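PDB 2WAN: pullulanase from Bacillus acidopullulyticus, which catalyses the hydrolysis of alpha-1,6-glucosidic linkages in pullulan and, as is usual for such debranching enzymes, probably also in branched starch polysaccharides. Local coordinates for residues Thr414-Trp419 with Lys535-Gln539; Asn453-Leu458 with Pro517-Thr523; Ala459-His463 with Ser540-Gln544; Gln489-Asn495 with Asn506-Pro511. All coordinates share one frame; numbering follows the deposited sequence. Where two conformers were deposited one is given.

Contact 1: residues Thr414-Trp419 with Lys535-Gln539; sequences TDPAGW and KQLIQ. With GOL (glycerol), chain G.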
loop_
_atom_site.group_PDB
_atom_site.type_symbol
_atom_site.label_atom_id
_atom_site.label_comp_id
_atom_site.label_asym_id
_atom_site.label_seq_id
_atom_site.Cartn_x
_atom_site.Cartn_y
_atom_site.Cartn_z
ATOM N N THR A 414 2.078 -31.283 1.435
ATOM C CA THR A 414 3.015 -30.366 0.739
ATOM C C THR A 414 4.194 -29.911 1.594
ATOM O O THR A 414 5.145 -29.325 1.063
ATOM C CB THR A 414 2.307 -29.102 0.168
ATOM O OG1 THR A 414 1.933 -28.218 1.235
ATOM C CG2 THR A 414 1.040 -29.498 -0.582
ATOM N N ASP A 415 4.137 -30.130 2.912
ATOM C CA ASP A 415 5.205 -29.649 3.780
ATOM C C ASP A 415 6.490 -30.398 3.472
ATOM O O ASP A 415 6.482 -31.635 3.357
ATOM C CB ASP A 415 4.862 -29.881 5.260
ATOM C CG ASP A 415 3.744 -29.003 5.775
ATOM O OD1 ASP A 415 3.337 -28.020 5.127
ATOM O OD2 ASP A 415 3.259 -29.310 6.891
ATOM N N PRO A 416 7.619 -29.668 3.342
ATOM C CA PRO A 416 8.866 -30.389 3.162
ATOM C C PRO A 416 9.314 -31.054 4.465
ATOM O O PRO A 416 8.813 -30.715 5.541
ATOM C CB PRO A 416 9.857 -29.287 2.760
ATOM C CG PRO A 416 9.359 -28.070 3.504
ATOM C CD PRO A 416 7.823 -28.201 3.380
ATOM N N ALA A 417 10.233 -32.011 4.365
ATOM C CA ALA A 417 10.802 -32.662 5.549
ATOM C C ALA A 417 11.446 -31.610 6.444
ATOM O O ALA A 417 12.086 -30.666 5.948
ATOM C CB ALA A 417 11.825 -33.737 5.135
ATOM N N GLY A 418 11.251 -31.754 7.748
ATOM C CA GLY A 418 11.863 -30.836 8.704
ATOM C C GLY A 418 11.057 -29.582 8.993
ATOM O O GLY A 418 11.440 -28.812 9.875
ATOM N N TRP A 419 9.951 -29.383 8.267
ATOM C CA TRP A 419 9.089 -28.187 8.393
ATOM C C TRP A 419 8.595 -27.950 9.822
ATOM O O TRP A 419 8.489 -26.797 10.248
ATOM C CB TRP A 419 7.902 -28.331 7.452
ATOM C CG TRP A 419 7.009 -27.112 7.270
ATOM C CD1 TRP A 419 5.682 -27.024 7.575
ATOM C CD2 TRP A 419 7.373 -25.852 6.675
ATOM N NE1 TRP A 419 5.193 -25.776 7.231
ATOM C CE2 TRP A 419 6.209 -25.039 6.676
ATOM C CE3 TRP A 419 8.566 -25.322 6.165
ATOM C CZ2 TRP A 419 6.206 -23.718 6.173
ATOM C CZ3 TRP A 419 8.566 -23.991 5.677
ATOM C CH2 TRP A 419 7.389 -23.215 5.680
ATOM N N LYS A 535 7.982 -23.145 0.230
ATOM C CA LYS A 535 8.242 -23.460 1.640
ATOM C C LYS A 535 9.713 -23.802 1.853
ATOM O O LYS A 535 10.279 -23.421 2.873
ATOM C CB LYS A 535 7.342 -24.606 2.150
ATOM C CG LYS A 535 5.884 -24.226 2.276
ATOM C CD LYS A 535 5.018 -25.443 2.683
ATOM C CE LYS A 535 3.574 -24.988 2.892
ATOM N NZ LYS A 535 2.650 -26.164 3.048
ATOM N N GLN A 536 10.334 -24.525 0.903
ATOM C CA GLN A 536 11.751 -24.875 1.036
ATOM C C GLN A 536 12.630 -23.638 0.987
ATOM O O GLN A 536 13.610 -23.562 1.715
ATOM C CB GLN A 536 12.174 -25.894 -0.030
ATOM C CG GLN A 536 11.557 -27.262 0.232
ATOM C CD GLN A 536 11.833 -28.252 -0.890
ATOM O OE1 GLN A 536 11.268 -28.159 -1.975
ATOM N NE2 GLN A 536 12.690 -29.218 -0.614
ATOM N N LEU A 537 12.273 -22.672 0.136
ATOM C CA LEU A 537 12.994 -21.376 0.124
ATOM C C LEU A 537 12.961 -20.723 1.521
ATOM O O LEU A 537 13.999 -20.320 2.073
ATOM C CB LEU A 537 12.406 -20.427 -0.927
ATOM C CG LEU A 537 12.965 -18.990 -1.039
ATOM C CD1 LEU A 537 12.651 -18.409 -2.421
ATOM C CD2 LEU A 537 12.387 -18.031 0.015
ATOM N N ILE A 538 11.757 -20.611 2.068
ATOM C CA ILE A 538 11.545 -19.989 3.383
ATOM C C ILE A 538 12.272 -20.775 4.480
ATOM O O ILE A 538 12.960 -20.189 5.320
ATOM C CB ILE A 538 10.032 -19.858 3.656
ATOM C CG1 ILE A 538 9.417 -18.885 2.647
ATOM C CG2 ILE A 538 9.737 -19.429 5.131
ATOM C CD1 ILE A 538 7.891 -19.043 2.506
ATOM N N GLN A 539 12.137 -22.094 4.451
ATOM C CA GLN A 539 12.837 -22.963 5.404
ATOM C C GLN A 539 14.350 -22.744 5.381
ATOM O O GLN A 539 15.008 -22.657 6.448
ATOM C CB GLN A 539 12.495 -24.427 5.098
ATOM C CG GLN A 539 13.098 -25.449 6.024
ATOM C CD GLN A 539 12.663 -26.858 5.646
ATOM O OE1 GLN A 539 12.616 -27.223 4.455
ATOM N NE2 GLN A 539 12.366 -27.661 6.650
HETATM C C1 GOL G . 16.089 -27.030 11.533
HETATM O O1 GOL G . 16.209 -27.682 12.780
HETATM C C2 GOL G . 14.664 -27.171 11.005
HETATM O O2 GOL G . 14.403 -28.525 10.693
HETATM C C3 GOL G . 14.518 -26.322 9.751
HETATM O O3 GOL G . 13.231 -26.449 9.186
HETATM O O HOH W 1 13.607 -29.792 3.837
#

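Contact 2: residues Asn453-Leu458 with Pro517-Thr523; sequences NKGKYL and PEGAYAT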
loop_
_atom_site.group_PDB
_atom_site.type_symbol
_atom_site.label_atom_id
_atom_site.label_comp_id
_atom_site.label_asym_id
_atom_site.label_seq_id
_atom_site.Cartn_x
_atom_site.Cartn_y
_atom_site.Cartn_z
ATOM N N ASN A 453 19.315 -24.491 -9.888
ATOM C CA ASN A 453 17.887 -24.236 -10.135
ATOM C C ASN A 453 17.695 -22.801 -10.574
ATOM O O ASN A 453 17.092 -21.993 -9.868
ATOM C CB ASN A 453 17.069 -24.516 -8.862
ATOM C CG ASN A 453 17.042 -25.997 -8.513
ATOM O OD1 ASN A 453 16.318 -26.767 -9.141
ATOM N ND2 ASN A 453 17.824 -26.399 -7.509
ATOM N N LYS A 454 18.228 -22.483 -11.747
ATOM C CA LYS A 454 18.316 -21.090 -12.181
ATOM C C LYS A 454 16.950 -20.471 -12.409
ATOM O O LYS A 454 16.111 -21.025 -13.125
ATOM C CB LYS A 454 19.191 -20.973 -13.426
ATOM C CG LYS A 454 20.630 -21.288 -13.125
ATOM C CD LYS A 454 21.509 -20.945 -14.323
ATOM C CE LYS A 454 22.879 -21.532 -14.165
ATOM N NZ LYS A 454 23.626 -20.821 -13.128
ATOM N N GLY A 455 16.727 -19.341 -11.735
ATOM C CA GLY A 455 15.481 -18.586 -11.818
ATOM C C GLY A 455 14.343 -19.124 -10.957
ATOM O O GLY A 455 13.199 -18.668 -11.100
ATOM N N LYS A 456 14.657 -20.036 -10.031
ATOM C CA LYS A 456 13.639 -20.795 -9.284
ATOM C C LYS A 456 13.720 -20.612 -7.765
ATOM O O LYS A 456 14.778 -20.279 -7.237
ATOM C CB LYS A 456 13.773 -22.293 -9.585
ATOM C CG LYS A 456 13.721 -22.623 -11.095
ATOM C CD LYS A 456 12.303 -22.447 -11.661
ATOM C CE LYS A 456 12.242 -22.945 -13.121
ATOM N NZ LYS A 456 10.895 -22.721 -13.698
ATOM N N TYR A 457 12.603 -20.838 -7.071
ATOM C CA TYR A 457 12.605 -20.824 -5.604
ATOM C C TYR A 457 13.751 -21.670 -5.059
ATOM O O TYR A 457 14.397 -21.276 -4.083
ATOM C CB TYR A 457 11.299 -21.373 -5.001
ATOM C CG TYR A 457 10.023 -20.662 -5.406
ATOM C CD1 TYR A 457 9.837 -19.293 -5.164
ATOM C CD2 TYR A 457 8.977 -21.377 -6.003
ATOM C CE1 TYR A 457 8.640 -18.663 -5.504
ATOM C CE2 TYR A 457 7.776 -20.750 -6.357
ATOM C CZ TYR A 457 7.624 -19.388 -6.110
ATOM O OH TYR A 457 6.443 -18.764 -6.470
ATOM N N LEU A 458 13.962 -22.851 -5.646
ATOM C CA LEU A 458 14.921 -23.806 -5.078
ATOM C C LEU A 458 16.369 -23.325 -5.117
ATOM O O LEU A 458 17.208 -23.856 -4.384
ATOM C CB LEU A 458 14.816 -25.209 -5.735
ATOM C CG LEU A 458 13.543 -25.991 -5.380
ATOM C CD1 LEU A 458 13.672 -27.401 -5.945
ATOM C CD2 LEU A 458 13.301 -26.058 -3.868
ATOM N N PRO A 517 1.282 -19.744 -4.876
ATOM C CA PRO A 517 2.624 -19.333 -5.292
ATOM C C PRO A 517 2.750 -19.259 -6.806
ATOM O O PRO A 517 2.189 -20.101 -7.522
ATOM C CB PRO A 517 3.517 -20.472 -4.769
ATOM C CG PRO A 517 2.734 -21.077 -3.644
ATOM C CD PRO A 517 1.322 -21.043 -4.170
ATOM N N GLU A 518 3.486 -18.259 -7.290
ATOM C CA GLU A 518 3.761 -18.153 -8.724
ATOM C C GLU A 518 4.389 -19.431 -9.305
ATOM O O GLU A 518 5.423 -19.904 -8.821
ATOM C CB GLU A 518 4.646 -16.939 -9.012
ATOM C CG GLU A 518 5.080 -16.852 -10.491
ATOM C CD GLU A 518 3.915 -16.748 -11.462
ATOM O OE1 GLU A 518 2.878 -16.154 -11.101
ATOM O OE2 GLU A 518 4.035 -17.245 -12.633
ATOM N N GLY A 519 3.781 -19.950 -10.372
ATOM C CA GLY A 519 4.225 -21.213 -10.975
ATOM C C GLY A 519 5.546 -21.136 -11.708
ATOM O O GLY A 519 6.321 -22.101 -11.725
ATOM N N ALA A 520 5.813 -19.979 -12.316
ATOM C CA ALA A 520 7.017 -19.801 -13.150
ATOM C C ALA A 520 8.306 -20.032 -12.347
ATOM O O ALA A 520 9.315 -20.440 -12.911
ATOM C CB ALA A 520 7.036 -18.396 -13.810
ATOM N N TYR A 521 8.251 -19.810 -11.032
ATOM C CA TYR A 521 9.437 -19.987 -10.177
ATOM C C TYR A 521 9.553 -21.394 -9.574
ATOM O O TYR A 521 10.514 -21.675 -8.860
ATOM C CB TYR A 521 9.454 -18.910 -9.060
ATOM C CG TYR A 521 9.273 -17.489 -9.553
ATOM C CD1 TYR A 521 9.883 -17.060 -10.740
ATOM C CD2 TYR A 521 8.505 -16.564 -8.831
ATOM C CE1 TYR A 521 9.711 -15.744 -11.221
ATOM C CE2 TYR A 521 8.323 -15.232 -9.305
ATOM C CZ TYR A 521 8.948 -14.847 -10.502
ATOM O OH TYR A 521 8.792 -13.568 -10.977
ATOM N N ALA A 522 8.576 -22.269 -9.865
ATOM C CA ALA A 522 8.640 -23.677 -9.455
ATOM C C ALA A 522 9.296 -24.505 -10.548
ATOM O O ALA A 522 9.299 -24.088 -11.715
ATOM C CB ALA A 522 7.232 -24.205 -9.183
ATOM N N THR A 523 9.816 -25.688 -10.188
ATOM C CA THR A 523 10.406 -26.579 -11.187
ATOM C C THR A 523 9.349 -27.120 -12.172
ATOM O O THR A 523 9.671 -27.534 -13.295
ATOM C CB THR A 523 11.208 -27.747 -10.564
ATOM O OG1 THR A 523 10.347 -28.567 -9.764
ATOM C CG2 THR A 523 12.364 -27.217 -9.717
HETATM O O HOH W 2 11.643 -23.823 -7.297
#

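Contact 3: residues Ala459-His463 with Ser540-Gln544; sequences AFTEH and SLHQQ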
loop_
_atom_site.group_PDB
_atom_site.type_symbol
_atom_site.label_atom_id
_atom_site.label_comp_id
_atom_site.label_asym_id
_atom_site.label_seq_id
_atom_site.Cartn_x
_atom_site.Cartn_y
_atom_site.Cartn_z
ATOM N N ALA A 459 16.680 -22.337 -5.962
ATOM C CA ALA A 459 18.029 -21.762 -5.951
ATOM C C ALA A 459 18.417 -21.263 -4.552
ATOM O O ALA A 459 19.582 -21.328 -4.181
ATOM C CB ALA A 459 18.160 -20.637 -6.994
ATOM N N PHE A 460 17.428 -20.792 -3.776
ATOM C CA PHE A 460 17.648 -20.306 -2.405
ATOM C C PHE A 460 17.937 -21.406 -1.381
ATOM O O PHE A 460 18.178 -21.113 -0.201
ATOM C CB PHE A 460 16.424 -19.512 -1.924
ATOM C CG PHE A 460 16.316 -18.126 -2.505
ATOM C CD1 PHE A 460 15.833 -17.920 -3.800
ATOM C CD2 PHE A 460 16.648 -17.013 -1.734
ATOM C CE1 PHE A 460 15.725 -16.627 -4.330
ATOM C CE2 PHE A 460 16.545 -15.710 -2.264
ATOM C CZ PHE A 460 16.066 -15.514 -3.547
ATOM N N THR A 461 17.879 -22.671 -1.795
ATOM C CA THR A 461 18.175 -23.784 -0.887
ATOM C C THR A 461 19.592 -24.317 -1.085
ATOM O O THR A 461 20.029 -25.222 -0.345
ATOM C CB THR A 461 17.203 -24.996 -1.089
ATOM O OG1 THR A 461 17.472 -25.643 -2.352
ATOM C CG2 THR A 461 15.733 -24.549 -1.042
ATOM N N GLU A 462 20.307 -23.777 -2.078
ATOM C CA GLU A 462 21.599 -24.339 -2.484
ATOM C C GLU A 462 22.780 -23.752 -1.705
ATOM O O GLU A 462 23.088 -22.573 -1.830
ATOM C CB GLU A 462 21.813 -24.160 -3.994
ATOM C CG GLU A 462 20.710 -24.808 -4.853
ATOM C CD GLU A 462 20.958 -24.643 -6.323
ATOM O OE1 GLU A 462 22.133 -24.720 -6.752
ATOM O OE2 GLU A 462 19.977 -24.409 -7.045
ATOM N N HIS A 463 23.453 -24.597 -0.925
ATOM C CA HIS A 463 24.670 -24.205 -0.192
ATOM C C HIS A 463 25.949 -24.444 -0.983
ATOM O O HIS A 463 26.007 -25.305 -1.863
ATOM C CB HIS A 463 24.747 -24.967 1.140
ATOM C CG HIS A 463 23.659 -24.593 2.099
ATOM N ND1 HIS A 463 23.828 -23.634 3.073
ATOM C CD2 HIS A 463 22.377 -25.016 2.204
ATOM C CE1 HIS A 463 22.700 -23.496 3.749
ATOM N NE2 HIS A 463 21.805 -24.322 3.241
ATOM N N SER A 540 14.900 -22.658 4.171
ATOM C CA SER A 540 16.339 -22.497 3.967
ATOM C C SER A 540 16.847 -21.190 4.555
ATOM O O SER A 540 17.865 -21.161 5.234
ATOM C CB SER A 540 16.685 -22.520 2.469
ATOM O OG SER A 540 18.078 -22.314 2.269
ATOM N N LEU A 541 16.132 -20.110 4.252
ATOM C CA LEU A 541 16.511 -18.780 4.728
ATOM C C LEU A 541 16.414 -18.748 6.261
ATOM O O LEU A 541 17.339 -18.264 6.914
ATOM C CB LEU A 541 15.692 -17.676 4.061
ATOM C CG LEU A 541 16.076 -17.395 2.581
ATOM C CD1 LEU A 541 15.153 -16.389 1.944
ATOM C CD2 LEU A 541 17.550 -16.911 2.474
ATOM N N HIS A 542 15.340 -19.314 6.810
ATOM C CA HIS A 542 15.178 -19.361 8.266
ATOM C C HIS A 542 16.332 -20.098 8.936
ATOM O O HIS A 542 16.804 -19.669 9.992
ATOM C CB HIS A 542 13.866 -20.037 8.681
ATOM C CG HIS A 542 12.621 -19.217 8.469
ATOM N ND1 HIS A 542 12.618 -17.861 8.198
ATOM C CD2 HIS A 542 11.322 -19.577 8.585
ATOM C CE1 HIS A 542 11.362 -17.437 8.111
ATOM N NE2 HIS A 542 10.561 -18.456 8.369
ATOM N N GLN A 543 16.798 -21.193 8.326
ATOM C CA GLN A 543 17.942 -21.949 8.874
ATOM C C GLN A 543 19.201 -21.104 8.952
ATOM O O GLN A 543 20.095 -21.402 9.743
ATOM C CB GLN A 543 18.239 -23.192 8.040
ATOM C CG GLN A 543 17.330 -24.381 8.330
ATOM C CD GLN A 543 17.328 -25.388 7.184
ATOM O OE1 GLN A 543 18.097 -25.258 6.218
ATOM N NE2 GLN A 543 16.452 -26.385 7.274
ATOM N N GLN A 544 19.280 -20.059 8.129
ATOM C CA GLN A 544 20.426 -19.135 8.164
ATOM C C GLN A 544 20.102 -17.848 8.941
ATOM O O GLN A 544 20.831 -16.853 8.845
ATOM C CB GLN A 544 20.933 -18.832 6.728
ATOM C CG GLN A 544 21.313 -20.094 5.904
ATOM C CD GLN A 544 22.086 -21.158 6.694
ATOM O OE1 GLN A 544 21.731 -22.340 6.672
ATOM N NE2 GLN A 544 23.126 -20.742 7.401
HETATM O O HOH W 3 19.061 -25.560 2.222
HETATM O O HOH W 4 19.819 -23.223 4.876
#

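Contact 4: residues Gln489-Asn495 with Asn506-Pro511; sequences QPVEEFN and NWGYDP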
loop_
_atom_site.group_PDB
_atom_site.type_symbol
_atom_site.label_atom_id
_atom_site.label_comp_id
_atom_site.label_asym_id
_atom_site.label_seq_id
_atom_site.Cartn_x
_atom_site.Cartn_y
_atom_site.Cartn_z
ATOM N N GLN A 489 10.242 -9.960 -4.384
ATOM C CA GLN A 489 9.284 -9.364 -5.335
ATOM C C GLN A 489 8.141 -10.378 -5.527
ATOM O O GLN A 489 8.283 -11.545 -5.149
ATOM C CB GLN A 489 9.961 -8.959 -6.645
ATOM C CG GLN A 489 10.824 -7.709 -6.484
ATOM C CD GLN A 489 11.138 -7.056 -7.822
ATOM O OE1 GLN A 489 12.238 -7.196 -8.330
ATOM N NE2 GLN A 489 10.156 -6.363 -8.403
ATOM N N PRO A 490 6.984 -9.938 -6.039
ATOM C CA PRO A 490 5.759 -10.761 -5.916
ATOM C C PRO A 490 5.858 -12.251 -6.272
ATOM O O PRO A 490 6.219 -12.626 -7.404
ATOM C CB PRO A 490 4.781 -10.036 -6.825
ATOM C CG PRO A 490 5.149 -8.580 -6.558
ATOM C CD PRO A 490 6.679 -8.592 -6.573
ATOM N N VAL A 491 5.540 -13.079 -5.285
ATOM C CA VAL A 491 5.411 -14.535 -5.500
ATOM C C VAL A 491 3.955 -15.040 -5.396
ATOM O O VAL A 491 3.711 -16.240 -5.485
ATOM C CB VAL A 491 6.363 -15.353 -4.593
ATOM C CG1 VAL A 491 7.839 -14.955 -4.845
ATOM C CG2 VAL A 491 5.970 -15.231 -3.094
ATOM N N GLU A 492 2.990 -14.145 -5.180
ATOM C CA GLU A 492 1.576 -14.540 -5.344
ATOM C C GLU A 492 1.267 -14.556 -6.838
ATOM O O GLU A 492 1.568 -13.590 -7.555
ATOM C CB GLU A 492 0.627 -13.594 -4.618
ATOM C CG GLU A 492 0.832 -13.609 -3.108
ATOM C CD GLU A 492 -0.024 -12.613 -2.354
ATOM O OE1 GLU A 492 -0.589 -11.678 -2.975
ATOM O OE2 GLU A 492 -0.105 -12.768 -1.108
ATOM N N GLU A 493 0.671 -15.665 -7.292
ATOM C CA GLU A 493 0.354 -15.915 -8.702
ATOM C C GLU A 493 -0.163 -14.696 -9.468
ATOM O O GLU A 493 -1.179 -14.089 -9.102
ATOM C CB GLU A 493 -0.696 -17.035 -8.811
ATOM C CG GLU A 493 -1.024 -17.436 -10.254
ATOM C CD GLU A 493 0.000 -18.352 -10.894
ATOM O OE1 GLU A 493 0.972 -18.757 -10.228
ATOM O OE2 GLU A 493 -0.150 -18.646 -12.103
ATOM N N PHE A 494 0.546 -14.376 -10.540
ATOM C CA PHE A 494 0.196 -13.249 -11.388
ATOM C C PHE A 494 -0.068 -13.681 -12.838
ATOM O O PHE A 494 0.282 -14.796 -13.250
ATOM C CB PHE A 494 1.244 -12.117 -11.281
ATOM C CG PHE A 494 2.677 -12.560 -11.458
ATOM C CD1 PHE A 494 3.228 -12.672 -12.734
ATOM C CD2 PHE A 494 3.498 -12.837 -10.344
ATOM C CE1 PHE A 494 4.558 -13.063 -12.916
ATOM C CE2 PHE A 494 4.831 -13.221 -10.521
ATOM C CZ PHE A 494 5.365 -13.337 -11.806
ATOM N N ASN A 495 -0.677 -12.792 -13.615
ATOM C CA ASN A 495 -1.212 -13.165 -14.927
ATOM C C ASN A 495 -0.230 -13.084 -16.103
ATOM O O ASN A 495 -0.422 -13.759 -17.128
ATOM C CB ASN A 495 -2.460 -12.308 -15.210
ATOM C CG ASN A 495 -3.217 -12.767 -16.444
ATOM O OD1 ASN A 495 -3.827 -13.851 -16.455
ATOM N ND2 ASN A 495 -3.154 -11.962 -17.508
ATOM N N ASN A 506 8.747 -11.122 -15.876
ATOM C CA ASN A 506 7.921 -10.051 -15.326
ATOM C C ASN A 506 8.162 -9.852 -13.828
ATOM O O ASN A 506 8.393 -10.821 -13.094
ATOM C CB ASN A 506 6.421 -10.306 -15.579
ATOM C CG ASN A 506 5.582 -9.029 -15.539
ATOM O OD1 ASN A 506 5.242 -8.505 -14.464
ATOM N ND2 ASN A 506 5.215 -8.537 -16.728
ATOM N N TRP A 507 8.074 -8.609 -13.366
ATOM C CA TRP A 507 8.124 -8.340 -11.919
ATOM C C TRP A 507 6.979 -8.984 -11.136
ATOM O O TRP A 507 7.174 -9.367 -9.982
ATOM C CB TRP A 507 8.095 -6.846 -11.598
ATOM C CG TRP A 507 9.374 -6.109 -11.830
ATOM C CD1 TRP A 507 10.625 -6.644 -12.004
ATOM C CD2 TRP A 507 9.529 -4.691 -11.869
ATOM N NE1 TRP A 507 11.542 -5.641 -12.180
ATOM C CE2 TRP A 507 10.901 -4.430 -12.087
ATOM C CE3 TRP A 507 8.638 -3.609 -11.756
ATOM C CZ2 TRP A 507 11.407 -3.127 -12.216
ATOM C CZ3 TRP A 507 9.146 -2.305 -11.872
ATOM C CH2 TRP A 507 10.517 -2.082 -12.103
ATOM N N GLY A 508 5.790 -9.047 -11.738
ATOM C CA GLY A 508 4.641 -9.681 -11.096
ATOM C C GLY A 508 3.631 -8.780 -10.412
ATOM O O GLY A 508 2.920 -9.230 -9.492
ATOM N N TYR A 509 3.538 -7.516 -10.836
ATOM C CA TYR A 509 2.582 -6.587 -10.193
ATOM C C TYR A 509 1.169 -6.667 -10.786
ATOM O O TYR A 509 0.390 -5.732 -10.638
ATOM C CB TYR A 509 3.118 -5.129 -10.134
ATOM C CG TYR A 509 4.343 -5.082 -9.253
ATOM C CD1 TYR A 509 4.207 -5.084 -7.860
ATOM C CD2 TYR A 509 5.626 -5.094 -9.803
ATOM C CE1 TYR A 509 5.313 -5.104 -7.034
ATOM C CE2 TYR A 509 6.736 -5.101 -8.995
ATOM C CZ TYR A 509 6.573 -5.106 -7.612
ATOM O OH TYR A 509 7.693 -5.159 -6.803
ATOM N N ASP A 510 0.857 -7.796 -11.427
ATOM C CA ASP A 510 -0.492 -8.054 -11.984
ATOM C C ASP A 510 -1.128 -9.326 -11.367
ATOM O O ASP A 510 -1.331 -10.339 -12.056
ATOM C CB ASP A 510 -0.453 -8.093 -13.523
ATOM C CG ASP A 510 0.431 -9.197 -14.079
ATOM O OD1 ASP A 510 1.527 -9.463 -13.540
ATOM O OD2 ASP A 510 0.026 -9.789 -15.102
ATOM N N PRO A 511 -1.446 -9.276 -10.056
ATOM C CA PRO A 511 -1.902 -10.499 -9.374
ATOM C C PRO A 511 -3.223 -11.064 -9.909
ATOM O O PRO A 511 -4.114 -10.317 -10.351
ATOM C CB PRO A 511 -2.068 -10.049 -7.922
ATOM C CG PRO A 511 -2.304 -8.576 -8.015
ATOM C CD PRO A 511 -1.472 -8.106 -9.153
HETATM O O HOH W 5 8.150 -11.738 -9.052
HETATM O O HOH W 6 1.269 -10.877 -7.509
HETATM O O HOH W 7 -1.597 -9.363 -17.135
#

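Contact 1: residues Thr414-Trp419 with Lys535-Gln539
K535 carries the charged part of this contact. Its NZ donates at 2.8 Å to T414 OG1, which also bonds L411 O, and forms a salt bridge with D415 OD1 at 2.9 Å. E613 of helix 597-614 also pairs with NZ. The W419 ring takes the apolar contacts and stacks with H615. A CH-pi contact puts K535 CB over its six-membered ring, 4.0 Å from the centroid; Q539 CB sits at the edge. An alanine in place of K535 would probably leave D415 and E613 without their shared cation and strip W419 of the CG and CD methylenes. P416 CB meets Q536 CG at 3.7 Å. P416 to W419 form a type II turn that rests on helix 529-543, an outer helix of the catalytic barrel. Q539 is extended (chi1 -178°); its NE2 donates to A417 O at 3.1 Å. Water 1 links A417 O with Q539 OE1. A glycerol, probably from crystallisation, accepts from Q539 NE2 through O3 at 2.9 Å and donates to G418 O.

Contact 2: residues Asn453-Leu458 with Pro517-Thr523
Y457 and Y521 form the tight part of this contact. Y521 CB sits over the centre of the Y457 ring, 3.5 Å from the centroid. The Y521 ring then turns its edge to the Y457 face in an offset edge-to-face pair, planes at 84°. Y457 OH donates to a lone pair of E518 O at 2.8 Å, and Y457 N donates to Y521 O at 2.9 Å. Y457 is thus held at its backbone N and at its hydroxyl. K456 bends at chi2 (-72°) and brings NZ to two carbonyls, A520 O and A522 O, both at 2.9 Å. The packing is looser toward T523, which is exposed. T523 CG2 touches L458 CD1 at 4.0 Å, while its OG1 bonds E533. Water 2 links L458 N with Y521 O. G455, at positive phi, lies in the type II turn from N453 to K456. Y457 packs on L534 of helix 529-543 and V440 of helix 440-444, Y521 on V440 and R441, and P517 on W610 and Y614 of helix 597-614.

Contact 3: residues Ala459-His463 with Ser540-Gln544
S540 holds OG opposite its own backbone N (chi1 178°), which carries the hydroxyl over to the carbonyl of F460. Q544 instead bends at chi2 (-42°), which brings its amide round to the edge of the H463 ring. S540 OG donates to F460 O at 2.7 Å, in the carbonyl plane and on a lone pair. S540 was modelled in two conformers, so this bond belongs to one of them. Q544 OE1 lies near the H463 ring plane, 3.3 Å from CE1, with the amide and ring planes 77° apart. Two waters fill in the polar side. Water 4 is 2.8 Å from H463 NE2 and lies within bonding distance of S540 O and Q544 OE1, with more acceptors in reach than it can serve at once. Water 3 donates to T461 O at 2.8 Å and is held only weakly by H463 NE2 and S540 OG. F460 and L541 are buried, and F460 CD2 meets L541 CD1 at 4.0 Å. At the margin T461 CG2 reaches S540 CB at 4.2 Å. F460 also stacks on F443 and packs on L537, while L541 rests on I475 of helix 474-481. H463, by contrast, is exposed. The contact joins a short 3-10 segment to the last turn of helix 529-543. That helix leads into barrel strand 547-552, so this is loop-to-helix packing on the outside of the beta/alpha-barrel catalytic domain.

Contact 4: residues Gln489-Asn495 with Asn506-Pro511
Residues N506 to P511 are most of the YNWGYDP sequence, a signature of type I pullulanases, and they pack on the segment after barrel strand 485-488. Q489 NE2 stands over the W507 ring, 3.5 Å from CG and offset toward the rim. The same nitrogen donates to Y509 OH at 3.2 Å. Y509 OH is also bonded to D551, and its ring meets H735 nearly parallel. P490 CG lies over the Y509 face, 3.5 Å from CE1. A phenylalanine in place of Y509 would probably leave Q489 NE2 and D551 without the hydroxyl they share. The Y509 contacts with D551, on barrel strand 547-552, and H735 are consistent with a place near the active-site cleft. N506 OD1 accepts from G508 N at 2.8 Å, closing an Asx turn. G508 CA then sits over the centre of the F494 ring, 3.4 Å from the centroid, where a CB would clash. Its positive phi also calls for glycine. F494 and P511 are an antiparallel, non-hydrogen-bonded pair of the two-stranded sheet 492-494 and 511-513. Next to this pair N495 N donates to D510 O at 3.0 Å. Buried carbonyls are joined by water: water 5 donates to P490 O and W507 O, and water 6 to E492 O and G508 O. Water 7 donates to D510 OD2 at 2.6 Å and accepts from N495 ND2. D510 OD1 bonds S496, and N495 OD1 bonds R512.

Contacts 2 and 4 are buried, while contacts 1 and 3 are partly buried and have exposed residues. Contacts 1 and 3 both use helix 529-543, and L537 packs on F460 between them. Contact 2 brings the loop before that helix against 453-458, which runs on into 459-463 of contact 3. Contact 4 lies nearest the chain centre and touches contact 2: E518 N meets V491 O, and E518 OE1 meets F494 N. Chemistry follows place. Contact 1 adds a salt bridge and a glycerol, contact 3 relies on one serine bond and bridging waters, contact 2 on backbone carbonyls and aromatics, and contact 4 on rings, glycine and bridging waters.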